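Type 4 fimbrial biogenesis protein PilY1 (Pseudomonas aeruginosa, PDB 3HX6) primes type IV pilus assembly and appears to regulate pilus retraction and twitching motility through calcium binding and release, this C-terminal part containing its beta-propeller. Local coordinates at residues 352-355 and 356-359; 270-273 and 274-278; 227-230 and 231-234. The protein carries 3 engineered substitutions. One frame throughout, in Å; residues are numbered along the deposited sequence.

Contact 1 (352-355 and 356-359); sequences YFEN and ADAR
Glu-354 and Asp-357 hold each other by two hydrogen bonds across a tight local turn. Glu-354 N donates to Asp-357 OD2 at 2.7 Å. It reaches the anti side of the carboxylate, 29° out of its plane. In return Asp-357 N donates to Glu-354 O at 2.9 Å, a bent bond that comes in above the carbonyl plane. CG of Asp-357 lies beside its own backbone N (chi1 -57°), which turns the carboxylate back to Glu-354 N. One residue on, Ala-358 N donates to Asn-355 O at 2.8 Å.

Water 1 adds a bridge. It donates to Ala-358 O and lies 2.5 Å from Tyr-352 OH.

Two aromatic rings lie against oxygens of Asp-357. The Tyr-352 ring meets Asp-357 O at its edge, with CD2 3.4 Å from that oxygen. Phe-353 has Asp-357 OD2 over one face, offset toward the rim. The loop, between strands 343-348 and 367-373, lies against helix 130-137, where Tyr-352 meets His-132 edge to face.

Glu-354 OE2 lies 4.2 Å from Asp-357 OD2, with the two carboxylates nearly parallel. Lys-351 forms a salt bridge with Asp-357 OD1 and a long, weak ion pair with Glu-354 OE2.

The bond to Glu-354 N resembles one half of a capping box where the chain takes up helical backbone angles. Lys-351 would offset the paired negative charges, so Asp-357 can probably stay ionised while it holds the turn.

Contact 2 (270-273 and 274-278); sequences AGDL and QGNLW
Asp-272 takes a chi1 of 66°, which puts CG between its backbone N and carbonyl carbon and turns the carboxylate back over the residues that follow. Trp-278, with chi1 -55°, swings its indole along the hairpin so that NE1 faces that carboxylate. The resulting bond, Trp-278 NE1 to Asp-272 OD1, is 2.7 Å long and nearly straight. It lies in the indole plane but reaches the oxygen from above the carboxylate plane. Asn-276 ND2 takes the syn lone pair of the same Asp-272 OD1 at 3.0 Å. Asn-249 also donates to this oxygen from outside the hairpin.

The other oxygen serves the backbone. Asn-276 N donates to Asp-272 OD2 at 2.8 Å, and Gln-274 N adds a weak bond to it. The buried carboxylate is therefore gripped on both oxygens, which fixes its rotation. CB of Asn-276 lies over one face of the Trp-278 ring, toward its rim. Asn-276 OD1 is hydrogen-bonded to Ser-317 OG, and Gln-274 NE2 reaches Arg-244 O.

Ala-270 and Trp-278 form an antiparallel hydrogen-bonded pair. Trp-278 N to Ala-270 O is 2.7 Å and Ala-270 N to Trp-278 O is 2.9 Å. Gly-275 N donates to Asp-272 O at 3.0 Å and closes a type I turn, while Asp-272 N bonds weakly to Asn-276 O. Gly-275 has a positive phi of 90°, as glycine readily allows. These features mark a type I turn with a G1 beta bulge, here joining the two inner strands of a four-stranded propeller blade.

Contact 3 (227-230 and 231-234); sequences IIDM and ETGA. Engineered in segment 227-230: Met-230 (natural residue Leu).
Asp-229 meets Thr-232, Gly-233 and Ala-234 through its backbone and side chain, and its polar atoms are well supplied. Asp-229 N donates to Ala-234 O at 2.9 Å. Asp-229 O accepts from Gly-233 N at 2.7 Å. This bond between residues four apart makes an alpha turn.

The carboxylate turns to the backbone of the turn. With CG swung opposite the backbone N (chi1 -177°), Asp-229 OD2 lies 2.9 Å from Thr-232 N, in a bond with an N-H...O angle of 161°. The donor comes on the anti side, 26° out of the carboxylate plane. Thr-232 CB also rests against this oxygen. Asp-229 OD1 receives a hydrogen from water 2 at 2.5 Å. The same water accepts from Glu-231 N at 3.2 Å, so it ties the aspartate to the turn a second time.

Ala-234 O has a further, weaker partner in the CA-H of Ile-228. Ile-228 CG2 packs against Gly-233 O at 3.4 Å. Gly-233 carries a positive phi of 83°, a shape that favours glycine. The carboxylate of Glu-231 stands near that of Asp-229 without touching it.

Met-230, an engineered residue, gives its backbone O to Trp-181 NE1, and its side chain packs on Leu-180, Trp-208 and Val-210. Ile-227 bonds through its backbone to Arg-237 and Ile-228 to Val-210. The alpha turn connects strands 223-229 and 235-241 as a beta hairpin in a four-stranded sheet of the propeller. Strand 208-213 runs alongside, and Ile-228 and Met-230 pack on strand 178-184 of the preceding sheet.

Overall arrangement
From the N terminus, contact 3 comes first. It closes the turn between strands 223-229 and 235-241 of one four-stranded sheet. Contact 2 follows in the next such sheet, at the turn from strand 267-272 to strand 276-281. Contact 1 lies later, in the loop between strands 343-348 and 367-373. The three are in series along the chain, and none nests or crosses. Contacts 1 and 2 touch: Phe-353 CE2 packs on Leu-273 CD2 at 3.8 Å, joining the later loop to the hairpin. Tyr-216 touches both of these side chains. Contact 3 stays apart, its nearest atoms about 10 Å from those of contact 2.

Contact 1 (352-355 and 356-359)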
loop_
_atom_site.group_PDB
_atom_site.type_symbol
_atom_site.label_atom_id
_atom_site.label_comp_id
_atom_site.label_asym_id
_atom_site.label_seq_id
_atom_site.Cartn_x
_atom_site.Cartn_y
_atom_site.Cartn_z
ATOM N N TYR A 352 -28.014 2.530 18.772
ATOM C CA TYR A 352 -27.216 3.015 19.887
ATOM C C TYR A 352 -27.308 4.525 20.091
ATOM O O TYR A 352 -26.540 5.078 20.877
ATOM C CB TYR A 352 -25.760 2.650 19.578
ATOM C CG TYR A 352 -24.810 2.517 20.743
ATOM C CD1 TYR A 352 -23.466 2.845 20.588
ATOM C CD2 TYR A 352 -25.221 1.983 21.966
ATOM C CE1 TYR A 352 -22.549 2.641 21.608
ATOM C CE2 TYR A 352 -24.300 1.772 23.000
ATOM C CZ TYR A 352 -22.966 2.105 22.805
ATOM O OH TYR A 352 -22.031 1.903 23.795
ATOM N N PHE A 353 -28.228 5.198 19.403
ATOM C CA PHE A 353 -28.300 6.654 19.517
ATOM C C PHE A 353 -28.948 7.243 20.757
ATOM O O PHE A 353 -28.618 8.361 21.145
ATOM C CB PHE A 353 -28.941 7.263 18.259
ATOM C CG PHE A 353 -30.405 6.970 18.105
ATOM C CD1 PHE A 353 -31.357 7.910 18.474
ATOM C CD2 PHE A 353 -30.831 5.766 17.566
ATOM C CE1 PHE A 353 -32.716 7.656 18.306
ATOM C CE2 PHE A 353 -32.183 5.500 17.394
ATOM C CZ PHE A 353 -33.130 6.448 17.764
ATOM N N GLU A 354 -29.857 6.513 21.392
ATOM C CA GLU A 354 -30.505 7.035 22.590
ATOM C C GLU A 354 -29.754 6.642 23.854
ATOM O O GLU A 354 -29.046 5.636 23.871
ATOM C CB GLU A 354 -31.948 6.540 22.661
ATOM C CG GLU A 354 -32.868 7.263 21.702
ATOM C CD GLU A 354 -34.246 6.653 21.647
ATOM O OE1 GLU A 354 -35.157 7.300 21.087
ATOM O OE2 GLU A 354 -34.414 5.522 22.156
ATOM N N ASN A 355 -29.908 7.435 24.911
ATOM C CA ASN A 355 -29.229 7.138 26.171
ATOM C C ASN A 355 -29.558 5.734 26.629
ATOM O O ASN A 355 -28.680 4.980 27.032
ATOM C CB ASN A 355 -29.626 8.138 27.260
ATOM C CG ASN A 355 -28.835 9.427 27.175
ATOM O OD1 ASN A 355 -27.917 9.552 26.359
ATOM N ND2 ASN A 355 -29.179 10.392 28.022
ATOM N N ALA A 356 -30.833 5.383 26.554
ATOM C CA ALA A 356 -31.282 4.065 26.958
ATOM C C ALA A 356 -30.505 2.953 26.246
ATOM O O ALA A 356 -30.277 1.885 26.818
ATOM C CB ALA A 356 -32.778 3.925 26.684
ATOM N N ASP A 357 -30.093 3.206 25.004
ATOM C CA ASP A 357 -29.354 2.208 24.230
ATOM C C ASP A 357 -27.974 1.927 24.809
ATOM O O ASP A 357 -27.340 0.930 24.458
ATOM C CB ASP A 357 -29.204 2.654 22.768
ATOM C CG ASP A 357 -30.540 2.924 22.099
ATOM O OD1 ASP A 357 -31.487 2.146 22.339
ATOM O OD2 ASP A 357 -30.644 3.903 21.326
ATOM N N ALA A 358 -27.510 2.808 25.690
ATOM C CA ALA A 358 -26.204 2.640 26.314
ATOM C C ALA A 358 -26.167 1.323 27.075
ATOM O O ALA A 358 -25.108 0.717 27.232
ATOM C CB ALA A 358 -25.919 3.797 27.258
ATOM N N ARG A 359 -27.333 0.885 27.542
ATOM C CA ARG A 359 -27.448 -0.370 28.274
ATOM C C ARG A 359 -27.801 -1.515 27.341
ATOM O O ARG A 359 -28.593 -1.358 26.413
ATOM C CB ARG A 359 -28.512 -0.272 29.369
ATOM C CG ARG A 359 -27.992 0.257 30.698
ATOM C CD ARG A 359 -28.990 -0.022 31.814
ATOM N NE ARG A 359 -29.384 -1.431 31.836
ATOM C CZ ARG A 359 -30.198 -1.972 32.738
ATOM N NH1 ARG A 359 -30.714 -1.226 33.708
ATOM N NH2 ARG A 359 -30.504 -3.262 32.666
HETATM O O HOH W 1 -22.465 1.150 26.136
#

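Contact 2 (270-273 and 274-278)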
loop_
_atom_site.group_PDB
_atom_site.type_symbol
_atom_site.label_atom_id
_atom_site.label_comp_id
_atom_site.label_asym_id
_atom_site.label_seq_id
_atom_site.Cartn_x
_atom_site.Cartn_y
_atom_site.Cartn_z
ATOM N N ALA A 270 -30.662 1.066 2.180
ATOM C CA ALA A 270 -30.605 1.617 3.524
ATOM C C ALA A 270 -31.636 0.976 4.441
ATOM O O ALA A 270 -32.772 0.733 4.039
ATOM C CB ALA A 270 -30.829 3.142 3.466
ATOM N N GLY A 271 -31.232 0.692 5.671
ATOM C CA GLY A 271 -32.164 0.118 6.623
ATOM C C GLY A 271 -32.790 1.264 7.393
ATOM O O GLY A 271 -32.387 2.421 7.225
ATOM N N ASP A 272 -33.791 0.971 8.217
ATOM C CA ASP A 272 -34.421 2.017 9.005
ATOM C C ASP A 272 -34.624 1.540 10.447
ATOM O O ASP A 272 -34.301 0.396 10.779
ATOM C CB ASP A 272 -35.746 2.455 8.360
ATOM C CG ASP A 272 -36.807 1.365 8.371
ATOM O OD1 ASP A 272 -37.817 1.529 7.643
ATOM O OD2 ASP A 272 -36.647 0.358 9.099
ATOM N N LEU A 273 -35.134 2.419 11.302
ATOM C CA LEU A 273 -35.358 2.076 12.701
ATOM C C LEU A 273 -36.361 0.947 12.860
ATOM O O LEU A 273 -36.388 0.276 13.887
ATOM C CB LEU A 273 -35.848 3.301 13.482
ATOM C CG LEU A 273 -34.867 4.474 13.581
ATOM C CD1 LEU A 273 -35.498 5.607 14.380
ATOM C CD2 LEU A 273 -33.575 4.004 14.242
ATOM N N GLN A 274 -37.179 0.735 11.835
ATOM C CA GLN A 274 -38.190 -0.316 11.878
ATOM C C GLN A 274 -37.678 -1.674 11.441
ATOM O O GLN A 274 -38.405 -2.667 11.506
ATOM C CB GLN A 274 -39.388 0.074 11.019
ATOM C CG GLN A 274 -40.382 0.960 11.746
ATOM C CD GLN A 274 -41.506 1.416 10.853
ATOM O OE1 GLN A 274 -41.764 0.818 9.807
ATOM N NE2 GLN A 274 -42.198 2.475 11.263
ATOM N N GLY A 275 -36.429 -1.717 10.994
ATOM C CA GLY A 275 -35.851 -2.971 10.555
ATOM C C GLY A 275 -36.061 -3.267 9.086
ATOM O O GLY A 275 -35.747 -4.363 8.619
ATOM N N ASN A 276 -36.599 -2.307 8.344
ATOM C CA ASN A 276 -36.814 -2.518 6.919
ATOM C C ASN A 276 -35.539 -2.185 6.159
ATOM O O ASN A 276 -34.898 -1.178 6.441
ATOM C CB ASN A 276 -37.935 -1.618 6.403
ATOM C CG ASN A 276 -39.231 -1.833 7.139
ATOM O OD1 ASN A 276 -39.847 -2.894 7.031
ATOM N ND2 ASN A 276 -39.651 -0.829 7.906
ATOM N N LEU A 277 -35.167 -3.033 5.205
ATOM C CA LEU A 277 -33.985 -2.771 4.388
ATOM C C LEU A 277 -34.560 -2.293 3.058
ATOM O O LEU A 277 -35.114 -3.079 2.282
ATOM C CB LEU A 277 -33.154 -4.046 4.195
ATOM C CG LEU A 277 -31.726 -3.921 3.638
ATOM C CD1 LEU A 277 -31.754 -3.334 2.232
ATOM C CD2 LEU A 277 -30.881 -3.059 4.567
ATOM N N TRP A 278 -34.441 -0.998 2.801
ATOM C CA TRP A 278 -34.990 -0.421 1.584
ATOM C C TRP A 278 -33.998 -0.286 0.445
ATOM O O TRP A 278 -32.802 -0.150 0.672
ATOM C CB TRP A 278 -35.536 0.984 1.863
ATOM C CG TRP A 278 -36.536 1.057 2.963
ATOM C CD1 TRP A 278 -36.306 1.407 4.262
ATOM C CD2 TRP A 278 -37.931 0.758 2.865
ATOM N NE1 TRP A 278 -37.480 1.346 4.986
ATOM C CE2 TRP A 278 -38.492 0.949 4.151
ATOM C CE3 TRP A 278 -38.765 0.347 1.813
ATOM C CZ2 TRP A 278 -39.852 0.742 4.415
ATOM C CZ3 TRP A 278 -40.123 0.141 2.074
ATOM C CH2 TRP A 278 -40.651 0.340 3.368
#

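Contact 3 (227-230 and 231-234)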
loop_
_atom_site.group_PDB
_atom_site.type_symbol
_atom_site.label_atom_id
_atom_site.label_comp_id
_atom_site.label_asym_id
_atom_site.label_seq_id
_atom_site.Cartn_x
_atom_site.Cartn_y
_atom_site.Cartn_z
ATOM N N ILE A 227 -31.574 13.275 -0.728
ATOM C CA ILE A 227 -30.588 13.458 -1.775
ATOM C C ILE A 227 -30.388 14.961 -1.823
ATOM O O ILE A 227 -31.219 15.707 -2.342
ATOM C CB ILE A 227 -31.092 12.904 -3.113
ATOM C CG1 ILE A 227 -31.288 11.387 -2.982
ATOM C CG2 ILE A 227 -30.091 13.215 -4.221
ATOM C CD1 ILE A 227 -31.788 10.699 -4.239
ATOM N N ILE A 228 -29.277 15.388 -1.239
ATOM C CA ILE A 228 -28.932 16.793 -1.123
ATOM C C ILE A 228 -27.877 17.205 -2.142
ATOM O O ILE A 228 -26.806 16.606 -2.207
ATOM C CB ILE A 228 -28.402 17.064 0.297
ATOM C CG1 ILE A 228 -29.403 16.505 1.321
ATOM C CG2 ILE A 228 -28.169 18.557 0.501
ATOM C CD1 ILE A 228 -28.882 16.459 2.742
ATOM N N ASP A 229 -28.177 18.229 -2.933
ATOM C CA ASP A 229 -27.225 18.702 -3.931
ATOM C C ASP A 229 -25.948 19.125 -3.220
ATOM O O ASP A 229 -25.976 19.952 -2.304
ATOM C CB ASP A 229 -27.797 19.893 -4.708
ATOM C CG ASP A 229 -26.862 20.370 -5.808
ATOM O OD1 ASP A 229 -26.612 19.591 -6.754
ATOM O OD2 ASP A 229 -26.373 21.517 -5.720
ATOM N N MET A 230 -24.826 18.558 -3.646
ATOM C CA MET A 230 -23.535 18.859 -3.040
ATOM C C MET A 230 -23.227 20.352 -2.999
ATOM O O MET A 230 -22.853 20.892 -1.958
ATOM C CB MET A 230 -22.417 18.136 -3.797
ATOM C CG MET A 230 -21.070 18.158 -3.089
ATOM S SD MET A 230 -21.146 17.362 -1.453
ATOM C CE MET A 230 -21.153 18.752 -0.374
ATOM N N GLU A 231 -23.391 21.022 -4.132
ATOM C CA GLU A 231 -23.087 22.442 -4.201
ATOM C C GLU A 231 -24.017 23.354 -3.413
ATOM O O GLU A 231 -23.565 24.183 -2.621
ATOM C CB GLU A 231 -23.071 22.902 -5.662
ATOM C CG GLU A 231 -22.844 24.399 -5.837
ATOM C CD GLU A 231 -22.734 24.807 -7.294
ATOM O OE1 GLU A 231 -23.609 24.411 -8.096
ATOM O OE2 GLU A 231 -21.776 25.531 -7.637
ATOM N N THR A 232 -25.313 23.180 -3.625
ATOM C CA THR A 232 -26.328 24.031 -3.016
ATOM C C THR A 232 -26.898 23.641 -1.662
ATOM O O THR A 232 -27.322 24.506 -0.904
ATOM C CB THR A 232 -27.504 24.202 -4.000
ATOM O OG1 THR A 232 -27.047 24.923 -5.154
ATOM C CG2 THR A 232 -28.651 24.964 -3.356
ATOM N N GLY A 233 -26.918 22.349 -1.357
ATOM C CA GLY A 233 -27.495 21.916 -0.099
ATOM C C GLY A 233 -29.002 21.821 -0.271
ATOM O O GLY A 233 -29.737 21.536 0.672
ATOM N N ALA A 234 -29.473 22.076 -1.488
ATOM C CA ALA A 234 -30.901 21.985 -1.768
ATOM C C ALA A 234 -31.315 20.517 -1.700
ATOM O O ALA A 234 -30.509 19.625 -1.953
ATOM C CB ALA A 234 -31.206 22.537 -3.159
HETATM O O HOH W 2 -24.093 19.618 -6.904
#